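DNA mismatch repair protein MUTS (PDB 1EWQ) binds mismatched DNA in DNA mismatch repair, possibly carrying out the mismatch recognition step, and has a weak ATPase activity. Local coordinates at residues C[126-134]-C[280-289]; C[148-159]-C[236-246]. One frame throughout, in Å; residues are numbered along the deposited sequence.

Contact 1 (C[126-134]-C[280-289])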
loop_
_atom_site.group_PDB
_atom_site.type_symbol
_atom_site.label_atom_id
_atom_site.label_comp_id
_atom_site.label_asym_id
_atom_site.label_seq_id
_atom_site.Cartn_x
_atom_site.Cartn_y
_atom_site.Cartn_z
ATOM N N LEU C 126 19.239 -1.747 -4.759
ATOM C CA LEU C 126 18.324 -2.174 -3.701
ATOM C C LEU C 126 18.473 -1.281 -2.467
ATOM O O LEU C 126 17.813 -1.491 -1.452
ATOM C CB LEU C 126 18.617 -3.625 -3.306
ATOM C CG LEU C 126 18.851 -4.605 -4.456
ATOM C CD1 LEU C 126 19.093 -6.010 -3.911
ATOM C CD2 LEU C 126 17.648 -4.585 -5.381
ATOM N N LEU C 127 19.346 -0.287 -2.567
ATOM C CA LEU C 127 19.608 0.623 -1.466
ATOM C C LEU C 127 19.051 2.021 -1.667
ATOM O O LEU C 127 18.914 2.491 -2.794
ATOM C CB LEU C 127 21.115 0.752 -1.254
ATOM C CG LEU C 127 21.840 -0.416 -0.594
ATOM C CD1 LEU C 127 23.344 -0.291 -0.844
ATOM C CD2 LEU C 127 21.508 -0.434 0.896
ATOM N N PRO C 128 18.723 2.704 -0.560
ATOM C CA PRO C 128 18.198 4.068 -0.630
ATOM C C PRO C 128 19.442 4.957 -0.614
ATOM O O PRO C 128 20.543 4.460 -0.378
ATOM C CB PRO C 128 17.381 4.181 0.648
ATOM C CG PRO C 128 18.204 3.403 1.623
ATOM C CD PRO C 128 18.634 2.173 0.813
ATOM N N ARG C 129 19.295 6.249 -0.880
ATOM C CA ARG C 129 20.455 7.139 -0.851
ATOM C C ARG C 129 20.951 7.228 0.588
ATOM O O ARG C 129 22.146 7.267 0.847
ATOM C CB ARG C 129 20.074 8.544 -1.338
ATOM C CG ARG C 129 20.714 8.972 -2.650
ATOM C CD ARG C 129 20.243 10.368 -3.064
ATOM N NE ARG C 129 20.711 10.718 -4.407
ATOM C CZ ARG C 129 21.863 11.332 -4.671
ATOM N NH1 ARG C 129 22.674 11.677 -3.685
ATOM N NH2 ARG C 129 22.210 11.594 -5.925
ATOM N N GLU C 130 19.997 7.250 1.510
ATOM C CA GLU C 130 20.248 7.339 2.944
ATOM C C GLU C 130 21.030 6.153 3.526
ATOM O O GLU C 130 21.231 5.136 2.873
ATOM C CB GLU C 130 18.913 7.437 3.695
ATOM C CG GLU C 130 18.072 8.660 3.390
ATOM C CD GLU C 130 17.575 8.710 1.954
ATOM O OE1 GLU C 130 17.257 7.642 1.385
ATOM O OE2 GLU C 130 17.488 9.826 1.400
ATOM N N ALA C 131 21.445 6.293 4.779
ATOM C CA ALA C 131 22.168 5.230 5.454
ATOM C C ALA C 131 21.191 4.079 5.655
ATOM O O ALA C 131 20.006 4.293 5.894
ATOM C CB ALA C 131 22.688 5.713 6.790
ATOM N N ASN C 132 21.699 2.858 5.550
ATOM C CA ASN C 132 20.883 1.667 5.717
ATOM C C ASN C 132 21.493 0.890 6.883
ATOM O O ASN C 132 22.527 0.231 6.736
ATOM C CB ASN C 132 20.925 0.853 4.426
ATOM C CG ASN C 132 19.910 -0.246 4.404
ATOM O OD1 ASN C 132 20.259 -1.431 4.401
ATOM N ND2 ASN C 132 18.637 0.129 4.390
ATOM N N TYR C 133 20.848 0.970 8.041
ATOM C CA TYR C 133 21.379 0.328 9.232
ATOM C C TYR C 133 20.801 -1.001 9.676
ATOM O O TYR C 133 19.588 -1.219 9.648
ATOM C CB TYR C 133 21.264 1.257 10.453
ATOM C CG TYR C 133 22.034 2.560 10.392
ATOM C CD1 TYR C 133 21.363 3.789 10.365
ATOM C CD2 TYR C 133 23.429 2.570 10.406
ATOM C CE1 TYR C 133 22.067 4.992 10.358
ATOM C CE2 TYR C 133 24.139 3.772 10.401
ATOM C CZ TYR C 133 23.451 4.975 10.377
ATOM O OH TYR C 133 24.155 6.160 10.372
ATOM N N LEU C 134 21.709 -1.875 10.101
ATOM C CA LEU C 134 21.354 -3.148 10.716
ATOM C C LEU C 134 21.613 -2.720 12.157
ATOM O O LEU C 134 22.655 -2.146 12.447
ATOM C CB LEU C 134 22.338 -4.265 10.349
ATOM C CG LEU C 134 22.195 -5.557 11.183
ATOM C CD1 LEU C 134 20.828 -6.172 10.971
ATOM C CD2 LEU C 134 23.275 -6.553 10.798
ATOM N N ARG C 280 23.789 17.350 -3.342
ATOM C CA ARG C 280 24.016 16.796 -4.673
ATOM C C ARG C 280 24.486 15.337 -4.695
ATOM O O ARG C 280 24.251 14.630 -5.670
ATOM C CB ARG C 280 25.004 17.686 -5.430
ATOM C CG ARG C 280 24.373 18.997 -5.909
ATOM C CD ARG C 280 23.261 18.685 -6.900
ATOM N NE ARG C 280 22.362 19.802 -7.179
ATOM C CZ ARG C 280 22.561 20.718 -8.123
ATOM N NH1 ARG C 280 23.644 20.664 -8.897
ATOM N NH2 ARG C 280 21.664 21.677 -8.306
ATOM N N THR C 281 25.116 14.880 -3.618
ATOM C CA THR C 281 25.604 13.505 -3.554
ATOM C C THR C 281 24.971 12.695 -2.414
ATOM O O THR C 281 24.438 13.257 -1.459
ATOM C CB THR C 281 27.109 13.482 -3.347
ATOM O OG1 THR C 281 27.406 14.031 -2.060
ATOM C CG2 THR C 281 27.807 14.310 -4.412
ATOM N N ALA C 282 25.045 11.370 -2.509
ATOM C CA ALA C 282 24.472 10.526 -1.469
ATOM C C ALA C 282 25.247 10.707 -0.158
ATOM O O ALA C 282 24.640 10.852 0.897
ATOM C CB ALA C 282 24.473 9.056 -1.907
ATOM N N PRO C 283 26.594 10.701 -0.211
ATOM C CA PRO C 283 27.393 10.878 1.011
ATOM C C PRO C 283 27.007 12.187 1.716
ATOM O O PRO C 283 27.009 12.277 2.944
ATOM C CB PRO C 283 28.826 10.907 0.490
ATOM C CG PRO C 283 28.769 9.999 -0.724
ATOM C CD PRO C 283 27.458 10.407 -1.375
ATOM N N GLY C 284 26.671 13.191 0.912
ATOM C CA GLY C 284 26.263 14.481 1.433
ATOM C C GLY C 284 24.893 14.396 2.074
ATOM O O GLY C 284 24.691 14.906 3.166
ATOM N N ARG C 285 23.939 13.762 1.407
ATOM C CA ARG C 285 22.607 13.623 1.999
ATOM C C ARG C 285 22.721 12.865 3.318
ATOM O O ARG C 285 22.053 13.203 4.293
ATOM C CB ARG C 285 21.654 12.864 1.067
ATOM C CG ARG C 285 20.278 12.650 1.680
ATOM C CD ARG C 285 19.290 12.017 0.705
ATOM N NE ARG C 285 19.037 12.883 -0.441
ATOM C CZ ARG C 285 18.293 12.550 -1.492
ATOM N NH1 ARG C 285 17.702 11.362 -1.560
ATOM N NH2 ARG C 285 18.164 13.405 -2.494
ATOM N N ARG C 286 23.568 11.835 3.338
ATOM C CA ARG C 286 23.767 11.040 4.547
ATOM C C ARG C 286 24.419 11.865 5.664
ATOM O O ARG C 286 24.013 11.777 6.825
ATOM C CB ARG C 286 24.612 9.793 4.251
ATOM C CG ARG C 286 23.870 8.687 3.443
ATOM C CD ARG C 286 24.610 7.334 3.524
ATOM N NE ARG C 286 25.946 7.396 2.935
ATOM C CZ ARG C 286 26.198 7.181 1.648
ATOM N NH1 ARG C 286 25.206 6.876 0.818
ATOM N NH2 ARG C 286 27.432 7.309 1.182
ATOM N N LEU C 287 25.424 12.662 5.319
ATOM C CA LEU C 287 26.081 13.496 6.312
ATOM C C LEU C 287 25.079 14.501 6.894
ATOM O O LEU C 287 25.034 14.706 8.109
ATOM C CB LEU C 287 27.247 14.261 5.696
ATOM C CG LEU C 287 28.009 15.144 6.692
ATOM C CD1 LEU C 287 28.773 14.233 7.665
ATOM C CD2 LEU C 287 28.980 16.072 5.944
ATOM N N LEU C 288 24.274 15.123 6.030
ATOM C CA LEU C 288 23.295 16.089 6.510
ATOM C C LEU C 288 22.301 15.400 7.439
ATOM O O LEU C 288 21.923 15.942 8.464
ATOM C CB LEU C 288 22.549 16.751 5.339
ATOM C CG LEU C 288 21.478 17.778 5.737
ATOM C CD1 LEU C 288 22.033 18.732 6.794
ATOM C CD2 LEU C 288 21.005 18.546 4.502
ATOM N N GLN C 289 21.883 14.195 7.080
ATOM C CA GLN C 289 20.938 13.485 7.917
ATOM C C GLN C 289 21.579 13.157 9.262
ATOM O O GLN C 289 20.928 13.208 10.304
ATOM C CB GLN C 289 20.459 12.204 7.231
ATOM C CG GLN C 289 19.449 11.451 8.075
ATOM C CD GLN C 289 18.621 10.466 7.274
ATOM O OE1 GLN C 289 19.155 9.678 6.499
ATOM N NE2 GLN C 289 17.306 10.498 7.472
HETATM O O HOH W 1 18.671 6.782 7.013
#
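Arg285, with CG anti to the backbone N (chi1 177°) and a bend farther out at chi3, swings its guanidinium beside Glu130, whose own bend at chi2 (65°) turns the carboxylate back toward the helix. The carboxylate and guanidinium planes lie 19° apart, and Glu130 OE2 meets Arg285 NH1 at the guanidinium edge at 3.3 Å, a salt bridge whose hydrogen bond is weak. Over one face of the same guanidinium passes the extended chain of Arg129, its CD 3.1 Å from Arg285 NH1. Arg286 donates through NH1 to Arg129 O at 3.1 Å, nearly in line with the carbonyl. Water 1 bridges Ala131 O and Gln289 OE1, donating to both. Thr281 caps helix 282-293, its OG1 accepting from Gly284 N at 3.2 Å and also hydrogen-bonded to Asp528. Replacing Arg129 by alanine removes the chain beyond CB, which would probably uncover that face of Arg285 and leave the Ala282 methyl without its packing partner. Acidic partners beyond the segments, Asp277 at Arg285 and Asp331 and Glu333 at Arg286, complete the network. The loop is thus joined to the helix start mainly through polar and charged groups, and the neighbouring carboxylates probably offset the clustering of arginines.

Contact 2 (C[148-159]-C[236-246]); sequences LDVSTGEFKGTV and LSLQPFRFYDP
Lys156 and Gly157 pair in parallel with Arg242 and Phe243, which makes strand 242-243 an edge of the mixed sheet of the MutS domain II region. The ladder is built from three backbone bonds: Arg242 N to Phe155 O, Gly157 N to Arg242 O (2.8 Å) and Tyr244 N to Gly157 O. Farther back, Gln239 N reaches Gly153 O. Gly153 and Glu154 both face Asp149, a G1 beta bulge; at Gly153 a CB would run into Ser237 O.

The tight part is apolar. The edge of Phe241 stands against the face of Phe155 in a T-shaped pair, centroids 4.8 Å apart and planes at 79°, with Phe241 CD1 over the ring centre. The opposite face of Phe155 takes Leu238 CD2, displaced toward the rim; that same methyl presses on Leu148 CD1 at 3.4 Å, closer than usual for carbons. Leu236 extends this packing to Val150, and helix 215-232 adjoins it through Ala228 and Arg221.

The looser, solvent side lies at Arg242, an exposed residue that reaches Glu154 through water 3, which accepts from Arg242 NH2 and donates to Glu154 OE2. Lys156, itself buried, runs alongside Arg242, pointing the same way, with CB atoms 3.9 Å apart. Lys156 NZ makes a long salt bridge to that carboxylate, whose OE1 is held by Tyr133, and lies at long range over the Tyr244 ring, at most a weak attraction.

At the far end Tyr244, its OH bonded to Glu169, offers a ring face to Thr158, whose CB sits 4.0 Å from the centroid and 9° off the normal. With OG1 anti to the backbone N (chi1 -175°), Thr158 donates from OG1 to Tyr244 O at 2.9 Å, approaching from above the carbonyl plane.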
loop_
_atom_site.group_PDB
_atom_site.type_symbol
_atom_site.label_atom_id
_atom_site.label_comp_id
_atom_site.label_asym_id
_atom_site.label_seq_id
_atom_site.Cartn_x
_atom_site.Cartn_y
_atom_site.Cartn_z
ATOM N N LEU C 148 25.359 -0.977 12.212
ATOM C CA LEU C 148 26.313 -1.302 11.168
ATOM C C LEU C 148 25.642 -1.005 9.840
ATOM O O LEU C 148 24.493 -1.390 9.624
ATOM C CB LEU C 148 26.714 -2.784 11.192
ATOM C CG LEU C 148 27.571 -3.223 9.992
ATOM C CD1 LEU C 148 28.917 -2.464 9.990
ATOM C CD2 LEU C 148 27.825 -4.736 10.055
ATOM N N ASP C 149 26.351 -0.281 8.975
ATOM C CA ASP C 149 25.857 0.013 7.638
ATOM C C ASP C 149 26.879 -0.724 6.802
ATOM O O ASP C 149 28.002 -0.252 6.593
ATOM C CB ASP C 149 25.892 1.510 7.314
ATOM C CG ASP C 149 25.272 1.819 5.959
ATOM O OD1 ASP C 149 25.375 0.961 5.052
ATOM O OD2 ASP C 149 24.697 2.925 5.796
ATOM N N VAL C 150 26.488 -1.903 6.346
ATOM C CA VAL C 150 27.369 -2.751 5.574
ATOM C C VAL C 150 27.822 -2.127 4.255
ATOM O O VAL C 150 28.901 -2.459 3.764
ATOM C CB VAL C 150 26.687 -4.119 5.305
ATOM C CG1 VAL C 150 27.665 -5.084 4.689
ATOM C CG2 VAL C 150 26.135 -4.685 6.617
ATOM N N SER C 151 27.022 -1.222 3.679
ATOM C CA SER C 151 27.399 -0.604 2.405
ATOM C C SER C 151 28.463 0.480 2.547
ATOM O O SER C 151 29.103 0.847 1.565
ATOM C CB SER C 151 26.174 -0.008 1.690
ATOM O OG SER C 151 25.771 1.219 2.273
ATOM N N THR C 152 28.657 0.996 3.755
ATOM C CA THR C 152 29.660 2.047 3.958
ATOM C C THR C 152 30.723 1.661 4.977
ATOM O O THR C 152 31.815 2.223 4.992
ATOM C CB THR C 152 29.024 3.363 4.443
ATOM O OG1 THR C 152 28.517 3.187 5.772
ATOM C CG2 THR C 152 27.878 3.781 3.512
ATOM N N GLY C 153 30.400 0.695 5.826
ATOM C CA GLY C 153 31.340 0.277 6.844
ATOM C C GLY C 153 31.127 1.051 8.134
ATOM O O GLY C 153 31.847 0.827 9.108
ATOM N N GLU C 154 30.157 1.969 8.150
ATOM C CA GLU C 154 29.896 2.733 9.367
ATOM C C GLU C 154 29.582 1.698 10.441
ATOM O O GLU C 154 28.725 0.829 10.265
ATOM C CB GLU C 154 28.722 3.704 9.205
ATOM C CG GLU C 154 28.572 4.610 10.419
ATOM C CD GLU C 154 27.549 5.726 10.246
ATOM O OE1 GLU C 154 26.647 5.607 9.381
ATOM O OE2 GLU C 154 27.641 6.721 11.003
ATOM N N PHE C 155 30.283 1.818 11.558
ATOM C CA PHE C 155 30.180 0.862 12.648
ATOM C C PHE C 155 30.231 1.637 13.974
ATOM O O PHE C 155 31.282 2.156 14.360
ATOM C CB PHE C 155 31.371 -0.091 12.473
ATOM C CG PHE C 155 31.338 -1.310 13.338
ATOM C CD1 PHE C 155 30.137 -1.917 13.684
ATOM C CD2 PHE C 155 32.532 -1.905 13.735
ATOM C CE1 PHE C 155 30.131 -3.107 14.414
ATOM C CE2 PHE C 155 32.535 -3.087 14.460
ATOM C CZ PHE C 155 31.338 -3.691 14.800
ATOM N N LYS C 156 29.095 1.712 14.667
ATOM C CA LYS C 156 29.025 2.464 15.909
ATOM C C LYS C 156 28.008 1.924 16.917
ATOM O O LYS C 156 27.118 1.129 16.582
ATOM C CB LYS C 156 28.692 3.930 15.609
ATOM C CG LYS C 156 27.409 4.118 14.810
ATOM C CD LYS C 156 26.980 5.569 14.756
ATOM C CE LYS C 156 25.683 5.734 13.986
ATOM N NZ LYS C 156 25.249 7.172 13.981
ATOM N N GLY C 157 28.138 2.375 18.158
ATOM C CA GLY C 157 27.227 1.924 19.186
ATOM C C GLY C 157 27.421 2.678 20.472
ATOM O O GLY C 157 28.364 3.451 20.616
ATOM N N THR C 158 26.523 2.435 21.418
ATOM C CA THR C 158 26.578 3.097 22.704
ATOM C C THR C 158 25.808 2.291 23.747
ATOM O O THR C 158 25.182 1.278 23.437
ATOM C CB THR C 158 25.965 4.518 22.608
ATOM O OG1 THR C 158 26.137 5.201 23.855
ATOM C CG2 THR C 158 24.484 4.438 22.294
ATOM N N VAL C 159 25.871 2.735 24.992
ATOM C CA VAL C 159 25.141 2.071 26.049
ATOM C C VAL C 159 24.212 3.124 26.622
ATOM O O VAL C 159 24.581 4.294 26.720
ATOM C CB VAL C 159 26.079 1.535 27.156
ATOM C CG1 VAL C 159 25.253 0.989 28.312
ATOM C CG2 VAL C 159 26.961 0.430 26.603
ATOM N N LEU C 236 33.994 -8.514 6.260
ATOM C CA LEU C 236 33.385 -7.205 6.052
ATOM C C LEU C 236 34.364 -6.042 5.985
ATOM O O LEU C 236 35.474 -6.103 6.504
ATOM C CB LEU C 236 32.392 -6.914 7.177
ATOM C CG LEU C 236 31.245 -7.891 7.437
ATOM C CD1 LEU C 236 30.608 -7.542 8.762
ATOM C CD2 LEU C 236 30.230 -7.841 6.313
ATOM N N SER C 237 33.936 -4.972 5.333
ATOM C CA SER C 237 34.751 -3.773 5.258
ATOM C C SER C 237 34.169 -2.892 6.365
ATOM O O SER C 237 32.992 -2.521 6.333
ATOM C CB SER C 237 34.598 -3.095 3.901
ATOM O OG SER C 237 35.331 -1.887 3.887
ATOM N N LEU C 238 34.984 -2.576 7.357
ATOM C CA LEU C 238 34.501 -1.789 8.476
ATOM C C LEU C 238 35.360 -0.595 8.823
ATOM O O LEU C 238 36.584 -0.646 8.749
ATOM C CB LEU C 238 34.389 -2.672 9.720
ATOM C CG LEU C 238 33.564 -3.966 9.672
ATOM C CD1 LEU C 238 34.153 -4.973 10.667
ATOM C CD2 LEU C 238 32.109 -3.683 9.991
ATOM N N GLN C 239 34.689 0.481 9.208
ATOM C CA GLN C 239 35.355 1.693 9.652
ATOM C C GLN C 239 35.620 1.461 11.142
ATOM O O GLN C 239 34.988 0.609 11.762
ATOM C CB GLN C 239 34.431 2.901 9.472
ATOM C CG GLN C 239 34.386 3.454 8.057
ATOM C CD GLN C 239 35.766 3.903 7.580
ATOM O OE1 GLN C 239 36.505 3.136 6.947
ATOM N NE2 GLN C 239 36.128 5.145 7.903
ATOM N N PRO C 240 36.568 2.198 11.730
ATOM C CA PRO C 240 36.837 1.998 13.156
ATOM C C PRO C 240 35.543 2.118 13.961
ATOM O O PRO C 240 34.764 3.038 13.755
ATOM C CB PRO C 240 37.834 3.109 13.475
ATOM C CG PRO C 240 38.590 3.257 12.157
ATOM C CD PRO C 240 37.489 3.188 11.137
ATOM N N PHE C 241 35.306 1.179 14.868
ATOM C CA PHE C 241 34.095 1.221 15.671
ATOM C C PHE C 241 34.047 2.461 16.552
ATOM O O PHE C 241 35.039 2.833 17.168
ATOM C CB PHE C 241 33.977 -0.003 16.579
ATOM C CG PHE C 241 32.724 -0.009 17.412
ATOM C CD1 PHE C 241 31.522 -0.483 16.889
ATOM C CD2 PHE C 241 32.735 0.476 18.713
ATOM C CE1 PHE C 241 30.353 -0.475 17.654
ATOM C CE2 PHE C 241 31.569 0.489 19.487
ATOM C CZ PHE C 241 30.377 0.012 18.957
ATOM N N ARG C 242 32.877 3.085 16.617
ATOM C CA ARG C 242 32.700 4.262 17.446
ATOM C C ARG C 242 31.764 4.032 18.620
ATOM O O ARG C 242 30.571 3.781 18.449
ATOM C CB ARG C 242 32.171 5.429 16.624
ATOM C CG ARG C 242 33.201 6.064 15.720
ATOM C CD ARG C 242 32.921 7.551 15.616
ATOM N NE ARG C 242 31.601 7.798 15.061
ATOM C CZ ARG C 242 30.696 8.613 15.597
ATOM N NH1 ARG C 242 30.965 9.270 16.717
ATOM N NH2 ARG C 242 29.519 8.772 15.002
ATOM N N PHE C 243 32.326 4.117 19.815
ATOM C CA PHE C 243 31.564 3.987 21.044
ATOM C C PHE C 243 31.276 5.453 21.370
ATOM O O PHE C 243 32.124 6.144 21.942
ATOM C CB PHE C 243 32.441 3.352 22.124
ATOM C CG PHE C 243 31.755 3.164 23.446
ATOM C CD1 PHE C 243 32.490 2.784 24.569
ATOM C CD2 PHE C 243 30.386 3.374 23.580
ATOM C CE1 PHE C 243 31.873 2.620 25.798
ATOM C CE2 PHE C 243 29.760 3.212 24.803
ATOM C CZ PHE C 243 30.502 2.834 25.917
ATOM N N TYR C 244 30.099 5.939 20.977
ATOM C CA TYR C 244 29.754 7.340 21.199
ATOM C C TYR C 244 28.890 7.612 22.427
ATOM O O TYR C 244 28.505 6.692 23.155
ATOM C CB TYR C 244 29.081 7.913 19.940
ATOM C CG TYR C 244 27.711 7.345 19.631
ATOM C CD1 TYR C 244 26.558 8.007 20.046
ATOM C CD2 TYR C 244 27.567 6.137 18.932
ATOM C CE1 TYR C 244 25.293 7.491 19.778
ATOM C CE2 TYR C 244 26.301 5.607 18.660
ATOM C CZ TYR C 244 25.176 6.297 19.088
ATOM O OH TYR C 244 23.926 5.813 18.823
ATOM N N ASP C 245 28.606 8.890 22.653
ATOM C CA ASP C 245 27.793 9.313 23.778
ATOM C C ASP C 245 26.669 10.233 23.317
ATOM O O ASP C 245 26.911 11.374 22.935
ATOM C CB ASP C 245 28.659 10.041 24.804
ATOM C CG ASP C 245 27.866 10.520 26.004
ATOM O OD1 ASP C 245 26.652 10.207 26.109
ATOM O OD2 ASP C 245 28.468 11.212 26.849
ATOM N N PRO C 246 25.418 9.742 23.350
ATOM C CA PRO C 246 24.272 10.554 22.925
ATOM C C PRO C 246 24.096 11.776 23.819
ATOM O O PRO C 246 23.539 12.790 23.402
ATOM C CB PRO C 246 23.104 9.575 23.012
ATOM C CG PRO C 246 23.533 8.634 24.110
ATOM C CD PRO C 246 24.985 8.403 23.779
HETATM O O HOH W 2 31.142 -3.709 4.992
HETATM O O HOH W 3 29.503 7.238 12.920
HETATM O O HOH W 4 31.830 4.013 12.186
#

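From the N terminus the chain first passes 126-134, the loop leading into strand 134-139, and then 148-159, which takes in the end of strand 143-149, the turn and most of strand 154-160. Segment 236-246 returns after helix 215-232 to close contact 2 over 76 intervening residues. Only at 280-289 does contact 1 close, over 145, so the smaller loop nests wholly within the larger and the two do not cross. Contact 2 completes an edge of the mixed sheet; contact 1 ties the approach to that sheet to helix 282-293 in the MutS domain III range. Their centres lie 15 Å apart, joined directly where Leu134 N probably bonds to Leu148 O at 2.9 Å.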